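Local coordinates for protein Beta/alpha-amylase (PDB 3VOC) that removes successive maltose units from the non-reducing ends of starch-like glucans, this chain being the family 14 beta-amylase domain of a larger secreted amylase precursor, at residues Q109-A121 / G159-A173. Residues are numbered along the deposited sequence; the frame is centred on the assembly and turned at random.
Sequences QFKDESGYANSEA and GPSGELRYPSYYPAA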
loop_
_atom_site.group_PDB
_atom_site.type_symbol
_atom_site.label_atom_id
_atom_site.label_comp_id
_atom_site.label_asym_id
_atom_site.label_seq_id
_atom_site.Cartn_x
_atom_site.Cartn_y
_atom_site.Cartn_z
ATOM N N GLN A 109 3.690 -2.751 -17.036
ATOM C CA GLN A 109 2.416 -2.214 -16.610
ATOM C C GLN A 109 1.410 -3.275 -16.209
ATOM O O GLN A 109 1.730 -4.475 -16.174
ATOM C CB GLN A 109 1.859 -1.285 -17.696
ATOM C CG GLN A 109 2.761 -0.052 -17.932
ATOM C CD GLN A 109 2.259 0.848 -19.042
ATOM O OE1 GLN A 109 1.429 0.441 -19.863
ATOM N NE2 GLN A 109 2.767 2.086 -19.075
ATOM N N PHE A 110 0.202 -2.809 -15.903
ATOM C CA PHE A 110 -0.939 -3.667 -15.595
ATOM C C PHE A 110 -2.000 -3.413 -16.641
ATOM O O PHE A 110 -2.151 -2.295 -17.110
ATOM C CB PHE A 110 -1.514 -3.330 -14.220
ATOM C CG PHE A 110 -0.542 -3.526 -13.076
ATOM C CD1 PHE A 110 -0.463 -4.749 -12.411
ATOM C CD2 PHE A 110 0.263 -2.468 -12.639
ATOM C CE1 PHE A 110 0.428 -4.927 -11.341
ATOM C CE2 PHE A 110 1.154 -2.627 -11.568
ATOM C CZ PHE A 110 1.229 -3.860 -10.910
ATOM N N LYS A 111 -2.734 -4.452 -17.018
ATOM C CA LYS A 111 -3.856 -4.276 -17.913
ATOM C C LYS A 111 -5.063 -4.978 -17.303
ATOM O O LYS A 111 -4.942 -6.078 -16.767
ATOM C CB LYS A 111 -3.488 -4.835 -19.292
ATOM C CG LYS A 111 -4.460 -4.543 -20.404
ATOM C CD LYS A 111 -3.803 -4.702 -21.793
ATOM C CE LYS A 111 -2.877 -3.538 -22.138
ATOM N NZ LYS A 111 -2.546 -3.472 -23.596
ATOM N N ASP A 112 -6.214 -4.326 -17.364
ATOM C CA ASP A 112 -7.419 -4.868 -16.759
ATOM C C ASP A 112 -8.254 -5.748 -17.690
ATOM O O ASP A 112 -7.868 -5.992 -18.824
ATOM C CB ASP A 112 -8.253 -3.761 -16.085
ATOM C CG ASP A 112 -9.058 -2.898 -17.060
ATOM O OD1 ASP A 112 -9.170 -3.196 -18.266
ATOM O OD2 ASP A 112 -9.626 -1.903 -16.575
ATOM N N GLU A 113 -9.391 -6.227 -17.174
ATOM C CA GLU A 113 -10.300 -7.115 -17.899
ATOM C C GLU A 113 -10.776 -6.552 -19.238
ATOM O O GLU A 113 -11.110 -7.320 -20.139
ATOM C CB GLU A 113 -11.517 -7.450 -17.027
ATOM C CG GLU A 113 -11.162 -8.175 -15.719
ATOM C CD GLU A 113 -12.369 -8.378 -14.832
ATOM O OE1 GLU A 113 -13.515 -8.407 -15.350
ATOM O OE2 GLU A 113 -12.172 -8.527 -13.622
ATOM N N SER A 114 -10.787 -5.224 -19.368
ATOM C CA SER A 114 -11.250 -4.552 -20.594
ATOM C C SER A 114 -10.119 -3.993 -21.471
ATOM O O SER A 114 -10.378 -3.279 -22.449
ATOM C CB SER A 114 -12.229 -3.424 -20.232
ATOM O OG SER A 114 -13.266 -3.903 -19.385
ATOM N N GLY A 115 -8.871 -4.294 -21.113
ATOM C CA GLY A 115 -7.724 -3.830 -21.880
ATOM C C GLY A 115 -7.157 -2.479 -21.441
ATOM O O GLY A 115 -6.230 -1.970 -22.067
ATOM N N TYR A 116 -7.683 -1.898 -20.363
ATOM C CA TYR A 116 -7.152 -0.620 -19.888
ATOM C C TYR A 116 -5.786 -0.779 -19.215
ATOM O O TYR A 116 -5.642 -1.573 -18.279
ATOM C CB TYR A 116 -8.134 0.095 -18.950
ATOM C CG TYR A 116 -7.648 1.474 -18.549
ATOM C CD1 TYR A 116 -7.970 2.600 -19.309
ATOM C CD2 TYR A 116 -6.838 1.642 -17.420
ATOM C CE1 TYR A 116 -7.506 3.871 -18.942
ATOM C CE2 TYR A 116 -6.373 2.885 -17.047
ATOM C CZ TYR A 116 -6.708 3.998 -17.812
ATOM O OH TYR A 116 -6.222 5.220 -17.432
ATOM N N ALA A 117 -4.798 -0.009 -19.689
ATOM C CA ALA A 117 -3.420 -0.097 -19.186
ATOM C C ALA A 117 -3.203 0.895 -18.043
ATOM O O ALA A 117 -3.544 2.084 -18.168
ATOM C CB ALA A 117 -2.411 0.157 -20.305
ATOM N N ASN A 118 -2.634 0.415 -16.947
ATOM C CA ASN A 118 -2.415 1.237 -15.749
ATOM C C ASN A 118 -0.918 1.267 -15.427
ATOM O O ASN A 118 -0.245 0.243 -15.509
ATOM C CB ASN A 118 -3.291 0.709 -14.588
ATOM C CG ASN A 118 -3.034 1.426 -13.247
ATOM O OD1 ASN A 118 -1.936 1.353 -12.700
ATOM N ND2 ASN A 118 -4.074 2.070 -12.695
ATOM N N SER A 119 -0.390 2.453 -15.117
ATOM C CA SER A 119 1.042 2.610 -14.812
ATOM C C SER A 119 1.253 3.287 -13.451
ATOM O O SER A 119 2.186 4.054 -13.277
ATOM C CB SER A 119 1.719 3.422 -15.922
ATOM O OG SER A 119 1.134 4.714 -15.972
ATOM N N GLU A 120 0.382 2.998 -12.483
ATOM C CA GLU A 120 0.504 3.567 -11.127
ATOM C C GLU A 120 1.756 3.105 -10.390
ATOM O O GLU A 120 2.257 3.798 -9.510
ATOM C CB GLU A 120 -0.710 3.198 -10.286
ATOM C CG GLU A 120 -1.959 4.023 -10.551
ATOM C CD GLU A 120 -3.025 3.686 -9.536
ATOM O OE1 GLU A 120 -3.817 2.749 -9.808
ATOM O OE2 GLU A 120 -3.031 4.302 -8.449
ATOM N N ALA A 121 2.248 1.918 -10.730
ATOM C CA ALA A 121 3.502 1.409 -10.184
ATOM C C ALA A 121 4.021 0.388 -11.173
ATOM O O ALA A 121 3.251 -0.115 -12.006
ATOM C CB ALA A 121 3.273 0.769 -8.808
ATOM N N GLY A 159 2.987 -1.057 -4.182
ATOM C CA GLY A 159 2.194 -0.884 -5.405
ATOM C C GLY A 159 1.410 0.417 -5.410
ATOM O O GLY A 159 1.784 1.375 -4.708
ATOM N N PRO A 160 0.334 0.475 -6.217
ATOM C CA PRO A 160 -0.459 1.697 -6.372
ATOM C C PRO A 160 -0.845 2.288 -5.027
ATOM O O PRO A 160 -1.184 1.554 -4.075
ATOM C CB PRO A 160 -1.708 1.223 -7.121
ATOM C CG PRO A 160 -1.229 -0.032 -7.891
ATOM C CD PRO A 160 -0.238 -0.661 -6.977
ATOM N N SER A 161 -0.785 3.614 -4.953
ATOM C CA SER A 161 -1.107 4.351 -3.714
ATOM C C SER A 161 -0.338 3.887 -2.477
ATOM O O SER A 161 -0.826 4.026 -1.354
ATOM C CB SER A 161 -2.625 4.346 -3.450
ATOM O OG SER A 161 -3.296 5.095 -4.457
ATOM N N GLY A 162 0.866 3.361 -2.672
ATOM C CA GLY A 162 1.684 2.897 -1.561
ATOM C C GLY A 162 1.209 1.613 -0.896
ATOM O O GLY A 162 1.614 1.308 0.227
ATOM N N GLU A 163 0.386 0.839 -1.602
ATOM C CA GLU A 163 -0.217 -0.359 -1.045
ATOM C C GLU A 163 0.180 -1.595 -1.819
ATOM O O GLU A 163 0.277 -1.565 -3.045
ATOM C CB GLU A 163 -1.740 -0.206 -1.057
ATOM C CG GLU A 163 -2.212 0.941 -0.174
ATOM C CD GLU A 163 -3.713 1.207 -0.294
ATOM O OE1 GLU A 163 -4.347 0.797 -1.301
ATOM O OE2 GLU A 163 -4.259 1.820 0.645
ATOM N N LEU A 164 0.409 -2.696 -1.116
ATOM C CA LEU A 164 0.695 -3.945 -1.806
ATOM C C LEU A 164 -0.607 -4.503 -2.382
ATOM O O LEU A 164 -1.335 -5.261 -1.718
ATOM C CB LEU A 164 1.387 -4.950 -0.873
ATOM C CG LEU A 164 1.776 -6.321 -1.436
ATOM C CD1 LEU A 164 3.072 -6.246 -2.264
ATOM C CD2 LEU A 164 1.949 -7.332 -0.305
ATOM N N ARG A 165 -0.896 -4.121 -3.623
ATOM C CA ARG A 165 -2.098 -4.575 -4.317
ATOM C C ARG A 165 -1.937 -4.319 -5.807
ATOM O O ARG A 165 -0.971 -3.668 -6.229
ATOM C CB ARG A 165 -3.356 -3.849 -3.798
ATOM C CG ARG A 165 -3.356 -2.326 -4.040
ATOM C CD ARG A 165 -4.761 -1.764 -3.863
ATOM N NE ARG A 165 -4.799 -0.299 -3.866
ATOM C CZ ARG A 165 -4.989 0.457 -4.945
ATOM N NH1 ARG A 165 -5.116 -0.096 -6.159
ATOM N NH2 ARG A 165 -5.035 1.783 -4.815
ATOM N N TYR A 166 -2.883 -4.835 -6.589
ATOM C CA TYR A 166 -3.020 -4.486 -7.996
ATOM C C TYR A 166 -3.776 -3.175 -8.126
ATOM O O TYR A 166 -4.480 -2.803 -7.201
ATOM C CB TYR A 166 -3.790 -5.576 -8.724
ATOM C CG TYR A 166 -2.993 -6.856 -8.856
ATOM C CD1 TYR A 166 -2.092 -7.027 -9.916
ATOM C CD2 TYR A 166 -3.148 -7.897 -7.937
ATOM C CE1 TYR A 166 -1.348 -8.192 -10.056
ATOM C CE2 TYR A 166 -2.400 -9.076 -8.055
ATOM C CZ TYR A 166 -1.505 -9.214 -9.130
ATOM O OH TYR A 166 -0.774 -10.375 -9.290
ATOM N N PRO A 167 -3.645 -2.477 -9.275
ATOM C CA PRO A 167 -4.374 -1.227 -9.492
ATOM C C PRO A 167 -5.821 -1.513 -9.934
ATOM O O PRO A 167 -6.248 -1.119 -11.027
ATOM C CB PRO A 167 -3.589 -0.567 -10.618
ATOM C CG PRO A 167 -3.108 -1.744 -11.448
ATOM C CD PRO A 167 -2.709 -2.762 -10.387
ATOM N N SER A 168 -6.557 -2.180 -9.061
ATOM C CA SER A 168 -7.800 -2.843 -9.439
ATOM C C SER A 168 -8.986 -1.896 -9.525
ATOM O O SER A 168 -9.958 -2.201 -10.210
ATOM C CB SER A 168 -8.103 -3.958 -8.441
ATOM O OG SER A 168 -8.139 -3.429 -7.125
ATOM N N TYR A 169 -8.914 -0.777 -8.810
ATOM C CA TYR A 169 -9.975 0.228 -8.868
ATOM C C TYR A 169 -9.371 1.591 -9.232
ATOM O O TYR A 169 -8.490 2.106 -8.535
ATOM C CB TYR A 169 -10.802 0.246 -7.562
ATOM C CG TYR A 169 -10.083 0.832 -6.349
ATOM C CD1 TYR A 169 -9.217 0.057 -5.558
ATOM C CD2 TYR A 169 -10.275 2.170 -6.000
ATOM C CE1 TYR A 169 -8.555 0.628 -4.447
ATOM C CE2 TYR A 169 -9.640 2.735 -4.912
ATOM C CZ TYR A 169 -8.786 1.969 -4.140
ATOM O OH TYR A 169 -8.182 2.577 -3.068
ATOM N N TYR A 170 -9.850 2.168 -10.332
ATOM C CA TYR A 170 -9.163 3.307 -10.943
ATOM C C TYR A 170 -10.174 4.139 -11.726
ATOM O O TYR A 170 -10.699 3.672 -12.752
ATOM C CB TYR A 170 -8.058 2.799 -11.866
ATOM C CG TYR A 170 -6.971 3.797 -12.228
ATOM C CD1 TYR A 170 -6.204 4.418 -11.241
ATOM C CD2 TYR A 170 -6.669 4.066 -13.571
ATOM C CE1 TYR A 170 -5.194 5.315 -11.579
ATOM C CE2 TYR A 170 -5.658 4.971 -13.920
ATOM C CZ TYR A 170 -4.924 5.582 -12.921
ATOM O OH TYR A 170 -3.895 6.446 -13.243
ATOM N N PRO A 171 -10.460 5.363 -11.236
ATOM C CA PRO A 171 -11.468 6.224 -11.876
ATOM C C PRO A 171 -11.247 6.359 -13.382
ATOM O O PRO A 171 -12.206 6.255 -14.156
ATOM C CB PRO A 171 -11.296 7.562 -11.154
ATOM C CG PRO A 171 -10.880 7.157 -9.744
ATOM C CD PRO A 171 -10.000 5.907 -9.940
ATOM N N ALA A 172 -9.991 6.530 -13.806
ATOM C CA ALA A 172 -9.708 6.739 -15.222
ATOM C C ALA A 172 -9.982 5.517 -16.083
ATOM O O ALA A 172 -10.119 5.646 -17.301
ATOM C CB ALA A 172 -8.270 7.273 -15.438
ATOM N N ALA A 173 -10.076 4.338 -15.456
ATOM C CA ALA A 173 -10.473 3.111 -16.142
ATOM C C ALA A 173 -11.993 2.904 -16.149
ATOM O O ALA A 173 -12.471 1.876 -16.616
ATOM C CB ALA A 173 -9.775 1.895 -15.507
HETATM O O HOH W 1 -11.682 -0.705 -17.629
HETATM O O HOH W 2 -6.545 0.154 -13.504
HETATM O O HOH W 3 -1.995 4.872 -14.800
HETATM O O HOH W 4 -5.742 1.492 -8.391
HETATM O O HOH W 5 -0.465 5.057 -7.252
HETATM O O HOH W 6 -4.751 3.942 -6.470
#
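Pro-167 puts its CD over one face of the Phe-110 ring, the two side chains crossing at a slant: CD sits 3.6 Å from the ring centroid and only 13° off the ring normal, a CH-pi contact. Tyr-166 meets the same phenylalanine rim to rim, with planes roughly perpendicular. A second CH-pi contact joins Ala-173 CB to the Tyr-116 ring, offset toward the rim, while the tyrosine OH reaches the edge of the Tyr-170 ring.

Polar side chains fill the middle. Asn-118 ND2 stands 3.2 Å above the plane of the Tyr-170 ring, over its centre, and donates to Glu-120 OE1 (3.0 Å) on the anti side of the carboxylate. Asn-118 OD1 accepts from Glu-120 N (2.9 Å), closing an Asx turn, so both ends of the amide are used and its rotation is fixed. Beyond CG the Glu-120 chain is extended, carrying the carboxylate past Tyr-170, its plane 25° from the ring, to Pro-160, whose CB lies 3.6 Å from Glu-120 OE2.

Between the two segments there is no direct hydrogen bond; ordered waters carry the polar links. One water joins Glu-120 OE1 to Arg-165 NH1 and Tyr-169 O, and another joins Glu-120 OE2 to Arg-165 NH2 and Ser-161 OG. The two bridging waters probably let the opposite charges of Glu-120 and Arg-165 influence each other, Glu-120 OE1 and Arg-165 NH1 being 4.8 Å apart. Arg-165 NE in turn makes a straight salt bridge (172°) to OE1 of Glu-163, the predicted proton donor, consistent with Glu-120 standing one layer further from that site.

The hairpin of strands 110-111 and 117-118, turning at 112-115, thereby packs on the long loop after strand 153-156 of the (beta/alpha)8 (TIM) barrel, before helix 188-202; Tyr-166 of that loop also packs against helix 240-268.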